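Local coordinates for probable porin (Pseudomonas aeruginosa, PDB 4FT6), which probably forms an outer-membrane channel of the OprD porin family that lets small solutes cross the outer membrane, at residues G153-S158 and R182-G187; A252-F257 and T287-D292. All blocks are in the same frame, centred on the assembly; numbering follows the deposited sequence.

Contact 1 of 2, residues G153-S158 and R182-G187; sequences GGQMRS and RFDYLG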
ATOM      1  N   GLY A 153      16.045 -10.260  -1.338  1.00 58.36           N
ATOM      2  CA  GLY A 153      16.519 -10.340   0.027  1.00 56.94           C
ATOM      3  C   GLY A 153      16.693  -8.935   0.577  1.00 64.77           C
ATOM      4  O   GLY A 153      16.986  -7.987  -0.174  1.00 64.55           O
ATOM      5  N   GLY A 154      16.504  -8.784   1.883  1.00 60.37           N
ATOM      6  CA  GLY A 154      16.760  -7.506   2.507  1.00 59.76           C
ATOM      7  C   GLY A 154      16.491  -7.507   3.999  1.00 59.14           C
ATOM      8  O   GLY A 154      15.939  -8.473   4.557  1.00 51.81           O
ATOM      9  N   GLN A 155      16.888  -6.407   4.638  1.00 55.33           N
ATOM     10  CA  GLN A 155      16.651  -6.199   6.056  1.00 57.92           C
ATOM     11  C   GLN A 155      16.254  -4.745   6.298  1.00 60.27           C
ATOM     12  O   GLN A 155      16.922  -3.817   5.836  1.00 61.71           O
ATOM     13  CB  GLN A 155      17.900  -6.568   6.887  1.00 50.92           C
ATOM     14  CG  GLN A 155      17.983  -5.859   8.234  1.00 49.56           C
ATOM     15  CD  GLN A 155      19.206  -6.251   9.061  1.00 57.26           C
ATOM     16  OE1 GLN A 155      19.851  -5.395   9.684  1.00 53.98           O
ATOM     17  NE2 GLN A 155      19.511  -7.550   9.097  1.00 54.63           N
ATOM     18  N   MET A 156      15.164  -4.546   7.024  1.00 54.10           N
ATOM     19  CA  MET A 156      14.745  -3.206   7.387  1.00 57.33           C
ATOM     20  C   MET A 156      14.962  -3.033   8.884  1.00 64.34           C
ATOM     21  O   MET A 156      14.856  -4.007   9.636  1.00 73.80           O
ATOM     22  CB  MET A 156      13.268  -3.019   7.048  1.00 62.29           C
ATOM     23  CG  MET A 156      13.020  -2.077   5.904  1.00 60.37           C
ATOM     24  SD  MET A 156      13.725  -2.676   4.385  1.00 69.05           S
ATOM     25  CE  MET A 156      13.195  -1.459   3.208  1.00 78.36           C
ATOM     26  N   ARG A 157      15.272  -1.812   9.319  1.00 58.54           N
ATOM     27  CA  ARG A 157      15.506  -1.539  10.740  1.00 50.73           C
ATOM     28  C   ARG A 157      14.512  -0.580  11.353  1.00 56.26           C
ATOM     29  O   ARG A 157      14.218  -0.669  12.545  1.00 64.40           O
ATOM     30  CB  ARG A 157      16.922  -1.013  10.961  1.00 54.25           C
ATOM     31  CG  ARG A 157      17.927  -1.957  10.384  1.00 67.40           C
ATOM     32  CD  ARG A 157      19.317  -1.709  10.854  1.00 61.73           C
ATOM     33  NE  ARG A 157      20.075  -2.931  10.643  1.00 58.48           N
ATOM     34  CZ  ARG A 157      21.303  -3.142  11.090  1.00 59.17           C
ATOM     35  NH1 ARG A 157      21.928  -2.203  11.785  1.00 55.95           N
ATOM     36  NH2 ARG A 157      21.890  -4.306  10.842  1.00 55.10           N
ATOM     37  N   SER A 158      14.001   0.332  10.533  1.00 56.87           N
ATOM     38  CA  SER A 158      13.030   1.304  10.988  1.00 58.37           C
ATOM     39  C   SER A 158      12.123   1.740   9.841  1.00 59.10           C
ATOM     40  O   SER A 158      12.399   1.465   8.667  1.00 62.07           O
ATOM     41  CB  SER A 158      13.750   2.528  11.491  1.00 56.35           C
ATOM     42  OG  SER A 158      14.206   3.239  10.363  1.00 56.70           O
ATOM     43  N   ARG A 182      14.924  -5.486  13.660  1.00 52.81           N
ATOM     44  CA  ARG A 182      15.328  -6.312  12.539  1.00 54.16           C
ATOM     45  C   ARG A 182      14.170  -6.992  11.822  1.00 57.70           C
ATOM     46  O   ARG A 182      13.480  -7.859  12.379  1.00 63.38           O
ATOM     47  CB  ARG A 182      16.396  -7.324  13.002  1.00 56.77           C
ATOM     48  CG  ARG A 182      17.765  -7.117  12.344  1.00 62.61           C
ATOM     49  CD  ARG A 182      18.877  -6.854  13.331  1.00 59.69           C
ATOM     50  NE  ARG A 182      19.338  -5.472  13.245  1.00 70.96           N
ATOM     51  CZ  ARG A 182      20.225  -4.924  14.063  1.00 67.34           C
ATOM     52  NH1 ARG A 182      20.755  -5.636  15.038  1.00 76.01           N
ATOM     53  NH2 ARG A 182      20.571  -3.666  13.908  1.00 72.03           N
ATOM     54  N   PHE A 183      13.957  -6.583  10.576  1.00 56.79           N
ATOM     55  CA  PHE A 183      12.990  -7.250   9.719  1.00 51.14           C
ATOM     56  C   PHE A 183      13.719  -7.848   8.512  1.00 56.98           C
ATOM     57  O   PHE A 183      14.142  -7.101   7.617  1.00 56.22           O
ATOM     58  CB  PHE A 183      11.898  -6.274   9.257  1.00 49.65           C
ATOM     59  CG  PHE A 183      10.879  -6.891   8.320  1.00 55.37           C
ATOM     60  CD1 PHE A 183       9.873  -7.726   8.807  1.00 57.78           C
ATOM     61  CD2 PHE A 183      10.927  -6.647   6.951  1.00 54.38           C
ATOM     62  CE1 PHE A 183       8.919  -8.310   7.928  1.00 56.56           C
ATOM     63  CE2 PHE A 183       9.971  -7.211   6.072  1.00 53.59           C
ATOM     64  CZ  PHE A 183       8.968  -8.043   6.566  1.00 53.58           C
ATOM     65  N   ASP A 184      13.865  -9.180   8.493  1.00 55.22           N
ATOM     66  CA  ASP A 184      14.598  -9.884   7.437  1.00 51.34           C
ATOM     67  C   ASP A 184      13.648 -10.667   6.537  1.00 57.95           C
ATOM     68  O   ASP A 184      12.727 -11.344   7.018  1.00 54.11           O
ATOM     69  CB  ASP A 184      15.619 -10.850   8.050  1.00 63.93           C
ATOM     70  CG  ASP A 184      16.714 -10.139   8.827  1.00 74.11           C
ATOM     71  OD1 ASP A 184      17.536  -9.448   8.191  1.00 80.47           O
ATOM     72  OD2 ASP A 184      16.766 -10.281  10.066  1.00 79.11           O
ATOM     73  N   TYR A 185      13.873 -10.581   5.229  1.00 58.79           N
ATOM     74  CA  TYR A 185      13.041 -11.317   4.280  1.00 56.92           C
ATOM     75  C   TYR A 185      13.839 -11.969   3.151  1.00 62.05           C
ATOM     76  O   TYR A 185      14.992 -11.613   2.882  1.00 59.37           O
ATOM     77  CB  TYR A 185      11.972 -10.402   3.675  1.00 53.96           C
ATOM     78  CG  TYR A 185      12.534  -9.329   2.766  1.00 54.18           C
ATOM     79  CD1 TYR A 185      13.031  -8.135   3.281  1.00 51.95           C
ATOM     80  CD2 TYR A 185      12.576  -9.509   1.394  1.00 53.84           C
ATOM     81  CE1 TYR A 185      13.544  -7.139   2.435  1.00 52.87           C
ATOM     82  CE2 TYR A 185      13.087  -8.524   0.548  1.00 54.90           C
ATOM     83  CZ  TYR A 185      13.569  -7.347   1.072  1.00 55.19           C
ATOM     84  OH  TYR A 185      14.067  -6.388   0.218  1.00 54.75           O
ATOM     85  N   LEU A 186      13.193 -12.921   2.494  1.00 67.58           N
ATOM     86  CA  LEU A 186      13.720 -13.571   1.305  1.00 67.41           C
ATOM     87  C   LEU A 186      12.544 -13.843   0.388  1.00 69.20           C
ATOM     88  O   LEU A 186      11.460 -14.229   0.853  1.00 65.76           O
ATOM     89  CB  LEU A 186      14.395 -14.893   1.660  1.00 65.70           C
ATOM     90  CG  LEU A 186      15.752 -14.759   2.345  1.00 70.60           C
ATOM     91  CD1 LEU A 186      16.196 -16.107   2.886  1.00 73.67           C
ATOM     92  CD2 LEU A 186      16.758 -14.223   1.351  1.00 65.35           C
ATOM     93  N   GLY A 187      12.740 -13.637  -0.909  1.00 66.29           N
ATOM     94  CA  GLY A 187      11.663 -13.865  -1.845  1.00 59.69           C
ATOM     95  C   GLY A 187      12.136 -14.418  -3.169  1.00 60.81           C
ATOM     96  O   GLY A 187      13.230 -14.098  -3.630  1.00 64.21           O
TER
HETATM   97  O   HOH W   1      14.397  -7.042  -2.222  1.00 64.12           O

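Contact 2 of 2, residues A252-F257 and T287-D292; sequences ALTGFF and TPLVND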
ATOM      1  N   ALA A 252      -3.910 -16.490   6.311  1.00 57.16           N
ATOM      2  CA  ALA A 252      -4.784 -15.530   5.642  1.00 55.16           C
ATOM      3  C   ALA A 252      -4.828 -15.805   4.149  1.00 61.55           C
ATOM      4  O   ALA A 252      -3.804 -15.712   3.466  1.00 63.71           O
ATOM      5  CB  ALA A 252      -4.306 -14.109   5.903  1.00 59.78           C
ATOM      6  N   LEU A 253      -6.015 -16.139   3.643  1.00 65.69           N
ATOM      7  CA  LEU A 253      -6.190 -16.475   2.230  1.00 66.31           C
ATOM      8  C   LEU A 253      -6.881 -15.348   1.473  1.00 65.19           C
ATOM      9  O   LEU A 253      -7.771 -14.674   2.011  1.00 65.88           O
ATOM     10  CB  LEU A 253      -7.012 -17.758   2.099  1.00 70.65           C
ATOM     11  CG  LEU A 253      -7.473 -18.250   0.722  1.00 66.94           C
ATOM     12  CD1 LEU A 253      -6.371 -18.994  -0.018  1.00 65.90           C
ATOM     13  CD2 LEU A 253      -8.685 -19.148   0.886  1.00 66.49           C
ATOM     14  N   THR A 254      -6.465 -15.149   0.225  1.00 63.50           N
ATOM     15  CA  THR A 254      -7.050 -14.140  -0.646  1.00 59.09           C
ATOM     16  C   THR A 254      -6.935 -14.649  -2.069  1.00 59.41           C
ATOM     17  O   THR A 254      -6.040 -15.432  -2.385  1.00 64.09           O
ATOM     18  CB  THR A 254      -6.325 -12.770  -0.533  1.00 53.49           C
ATOM     19  OG1 THR A 254      -6.787 -11.895  -1.570  1.00 62.17           O
ATOM     20  CG2 THR A 254      -4.813 -12.937  -0.686  1.00 56.12           C
ATOM     21  N   GLY A 255      -7.842 -14.211  -2.927  1.00 53.33           N
ATOM     22  CA  GLY A 255      -7.803 -14.606  -4.320  1.00 47.16           C
ATOM     23  C   GLY A 255      -8.887 -13.868  -5.073  1.00 53.37           C
ATOM     24  O   GLY A 255      -9.880 -13.432  -4.488  1.00 59.17           O
ATOM     25  N   PHE A 256      -8.708 -13.702  -6.374  1.00 59.30           N
ATOM     26  CA  PHE A 256      -9.769 -13.118  -7.169  1.00 60.67           C
ATOM     27  C   PHE A 256      -9.728 -13.646  -8.584  1.00 65.78           C
ATOM     28  O   PHE A 256      -8.776 -14.319  -8.991  1.00 67.35           O
ATOM     29  CB  PHE A 256      -9.642 -11.600  -7.207  1.00 59.57           C
ATOM     30  CG  PHE A 256      -8.404 -11.112  -7.920  1.00 60.71           C
ATOM     31  CD1 PHE A 256      -8.352 -11.075  -9.311  1.00 58.22           C
ATOM     32  CD2 PHE A 256      -7.297 -10.663  -7.203  1.00 62.27           C
ATOM     33  CE1 PHE A 256      -7.216 -10.634  -9.978  1.00 62.80           C
ATOM     34  CE2 PHE A 256      -6.151 -10.206  -7.871  1.00 58.01           C
ATOM     35  CZ  PHE A 256      -6.115 -10.195  -9.261  1.00 61.12           C
ATOM     36  N   PHE A 257     -10.758 -13.293  -9.338  1.00 62.45           N
ATOM     37  CA  PHE A 257     -10.825 -13.594 -10.745  1.00 62.28           C
ATOM     38  C   PHE A 257     -11.377 -12.356 -11.409  1.00 72.34           C
ATOM     39  O   PHE A 257     -12.319 -11.739 -10.900  1.00 76.94           O
ATOM     40  CB  PHE A 257     -11.763 -14.762 -11.000  1.00 65.10           C
ATOM     41  CG  PHE A 257     -12.171 -14.891 -12.432  1.00 72.59           C
ATOM     42  CD1 PHE A 257     -11.342 -15.518 -13.345  1.00 77.66           C
ATOM     43  CD2 PHE A 257     -13.382 -14.376 -12.874  1.00 71.65           C
ATOM     44  CE1 PHE A 257     -11.718 -15.638 -14.671  1.00 78.41           C
ATOM     45  CE2 PHE A 257     -13.763 -14.485 -14.201  1.00 70.27           C
ATOM     46  CZ  PHE A 257     -12.934 -15.119 -15.101  1.00 76.06           C
ATOM     47  N   THR A 287      -1.360  -4.151   2.376  1.00 62.93           N
ATOM     48  CA  THR A 287      -1.267  -5.584   2.087  1.00 56.32           C
ATOM     49  C   THR A 287      -1.784  -5.881   0.697  1.00 60.51           C
ATOM     50  O   THR A 287      -2.527  -5.089   0.133  1.00 66.17           O
ATOM     51  CB  THR A 287      -2.046  -6.447   3.096  1.00 61.16           C
ATOM     52  OG1 THR A 287      -3.452  -6.178   2.980  1.00 62.09           O
ATOM     53  CG2 THR A 287      -1.559  -6.184   4.525  1.00 57.63           C
ATOM     54  N   PRO A 288      -1.391  -7.030   0.133  1.00 60.40           N
ATOM     55  CA  PRO A 288      -1.963  -7.348  -1.183  1.00 51.58           C
ATOM     56  C   PRO A 288      -3.290  -8.098  -1.078  1.00 53.70           C
ATOM     57  O   PRO A 288      -3.741  -8.615  -2.108  1.00 53.46           O
ATOM     58  CB  PRO A 288      -0.922  -8.276  -1.798  1.00 37.90           C
ATOM     59  CG  PRO A 288      -0.315  -8.997  -0.563  1.00 56.91           C
ATOM     60  CD  PRO A 288      -0.258  -7.909   0.500  1.00 53.37           C
ATOM     61  N   LEU A 289      -3.892  -8.183   0.113  1.00 53.61           N
ATOM     62  CA  LEU A 289      -5.198  -8.863   0.247  1.00 56.78           C
ATOM     63  C   LEU A 289      -6.237  -8.153  -0.612  1.00 56.72           C
ATOM     64  O   LEU A 289      -6.242  -6.915  -0.695  1.00 60.71           O
ATOM     65  CB  LEU A 289      -5.681  -8.915   1.699  1.00 56.92           C
ATOM     66  CG  LEU A 289      -4.696  -9.474   2.726  1.00 60.54           C
ATOM     67  CD1 LEU A 289      -5.274  -9.376   4.126  1.00 59.57           C
ATOM     68  CD2 LEU A 289      -4.318 -10.899   2.400  1.00 53.73           C
ATOM     69  N   VAL A 290      -7.105  -8.931  -1.254  1.00 54.18           N
ATOM     70  CA  VAL A 290      -8.075  -8.381  -2.207  1.00 53.39           C
ATOM     71  C   VAL A 290      -9.071  -7.399  -1.590  1.00 54.62           C
ATOM     72  O   VAL A 290      -9.468  -6.428  -2.240  1.00 57.66           O
ATOM     73  CB  VAL A 290      -8.826  -9.504  -2.976  1.00 43.14           C
ATOM     74  CG1 VAL A 290      -9.727 -10.325  -2.013  1.00 51.34           C
ATOM     75  CG2 VAL A 290      -9.603  -8.927  -4.171  1.00 41.56           C
ATOM     76  N   ASN A 291      -9.465  -7.649  -0.343  1.00 52.73           N
ATOM     77  CA  ASN A 291     -10.356  -6.740   0.372  1.00 60.27           C
ATOM     78  C   ASN A 291      -9.631  -5.688   1.189  1.00 69.53           C
ATOM     79  O   ASN A 291     -10.201  -5.156   2.144  1.00 70.33           O
ATOM     80  CB  ASN A 291     -11.292  -7.505   1.308  1.00 62.90           C
ATOM     81  CG  ASN A 291     -12.502  -8.050   0.597  1.00 61.74           C
ATOM     82  OD1 ASN A 291     -12.857  -7.595  -0.497  1.00 65.06           O
ATOM     83  ND2 ASN A 291     -13.154  -9.032   1.216  1.00 60.14           N
ATOM     84  N   ASP A 292      -8.373  -5.403   0.850  1.00 70.42           N
ATOM     85  CA  ASP A 292      -7.692  -4.288   1.497  1.00 63.80           C
ATOM     86  C   ASP A 292      -8.118  -3.051   0.727  1.00 59.07           C
ATOM     87  O   ASP A 292      -7.485  -2.660  -0.253  1.00 56.14           O
ATOM     88  CB  ASP A 292      -6.172  -4.439   1.468  1.00 69.37           C
ATOM     89  CG  ASP A 292      -5.471  -3.407   2.332  1.00 77.52           C
ATOM     90  OD1 ASP A 292      -6.049  -2.309   2.563  1.00 75.62           O
ATOM     91  OD2 ASP A 292      -4.336  -3.694   2.781  1.00 80.85           O
TER

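Contact 1 of 2, residues G153-S158 and R182-G187
Y185 sits opposite G154 on the neighbouring strand, and its ring is laid flat over the glycine backbone: G154 N stands 3.3 Å above the ring plane, offset toward the rim. The tyrosine takes the torsion that puts CG between its own N and carbonyl carbon (chi1 68°), which swings the ring onto the neighbouring strand, where G154 has no side chain to block it. The phenol OH reaches past to a water at the ring edge, and that water also makes a weak bond to G153 O.

Next to it on the same face, M156 and F183 meet CB to CB, 4.2 Å apart, before their ends diverge. F183 runs to A204 and L206 of strand 197-206, while M156, like Y185, packs against strand 117-121.

The other face is mostly polar here. Q155 and D184 lie side by side and point the same way, their amide and carboxylate planes 70° apart. Q155 NE2 donates to the syn lone pair of D184 OD1 at 2.9 Å. At the other end of the amide, R157 comes side-on, NE and NH2 both gripping Q155 OE1 within its carbonyl plane, NE at 2.7 Å. Q155 is thus held from two sides, which should fix the flip of its amide. R182 CZ sits over the centre of the R157 guanidinium, 3.6 Å above it, with the two planes 46° apart; Q155 OE1, which also lies obliquely near R182 NE, probably eases the close approach of the two positive charges.

Beneath, M156 and F183 exchange backbone hydrogen bonds, M156 N to F183 O at 2.8 Å. With Y185 covering G154, the arrangement is an aromatic rescue of glycine between neighbouring antiparallel strands of a porin β-barrel wall.

Contact 2 of 2, residues A252-F257 and T287-D292
T254, in an extended strand of the barrel wall, faces the type I beta turn L289 to D292, the CA atoms of T254 and L289 being 5.7 Å apart. The turn belongs to the long loop between strands 264-274 and 304-313, which folds inward against the inner side of the wall of this OprD-family β-barrel; its own D292 N to L289 O bond closes it.

T254 carries the contact with both branches. OG1 stands anti to the backbone N (chi1 170°), where it accepts the N-H of V290 at 3.0 Å, with an angle of 155° at the hydrogen. Its methyl CG2 instead meets CD2 of L289, 3.7 Å away, the two side chains crossing at a slant. One threonine thus binds the turn by its backbone and packs against it as well. V290 spreads its two methyls along the strand: CG1 lies near T254 OG1 and G255 O, while CG2 reaches F256 CB at 4.0 Å and approaches the F256 ring obliquely.

Q271 of the adjoining strand 264-274 accepts from N291 N, and Q307 bonds to V290 O and N291 OD1, so polar side chains from two further strands also hold the turn. Within the loop, T287 and D292 are tied together: D292 OD2 takes the hydroxyl of T287, OG1 to OD2 2.6 Å, approached from the anti side of the carboxylate.

Both contacts involve the barrel wall but hold it differently. Contact 1 lies within it and joins two neighbouring strands through paired backbones, whereas contact 2 sets a loop against it with a single hydrogen bond, made by a threonine hydroxyl, and buries less than half as much surface. Each is partly buried. Contact 1 has a charged, polar face backed by an aromatic and aliphatic one, with R157 and L186 exposed; contact 2 has no charged side chain in its interface, T254 and L289 being buried and F256 exposed. Their centres are 23 Å apart and their nearest atoms about 11 Å, so they do not touch; along the chain contact 1 closes before contact 2 opens.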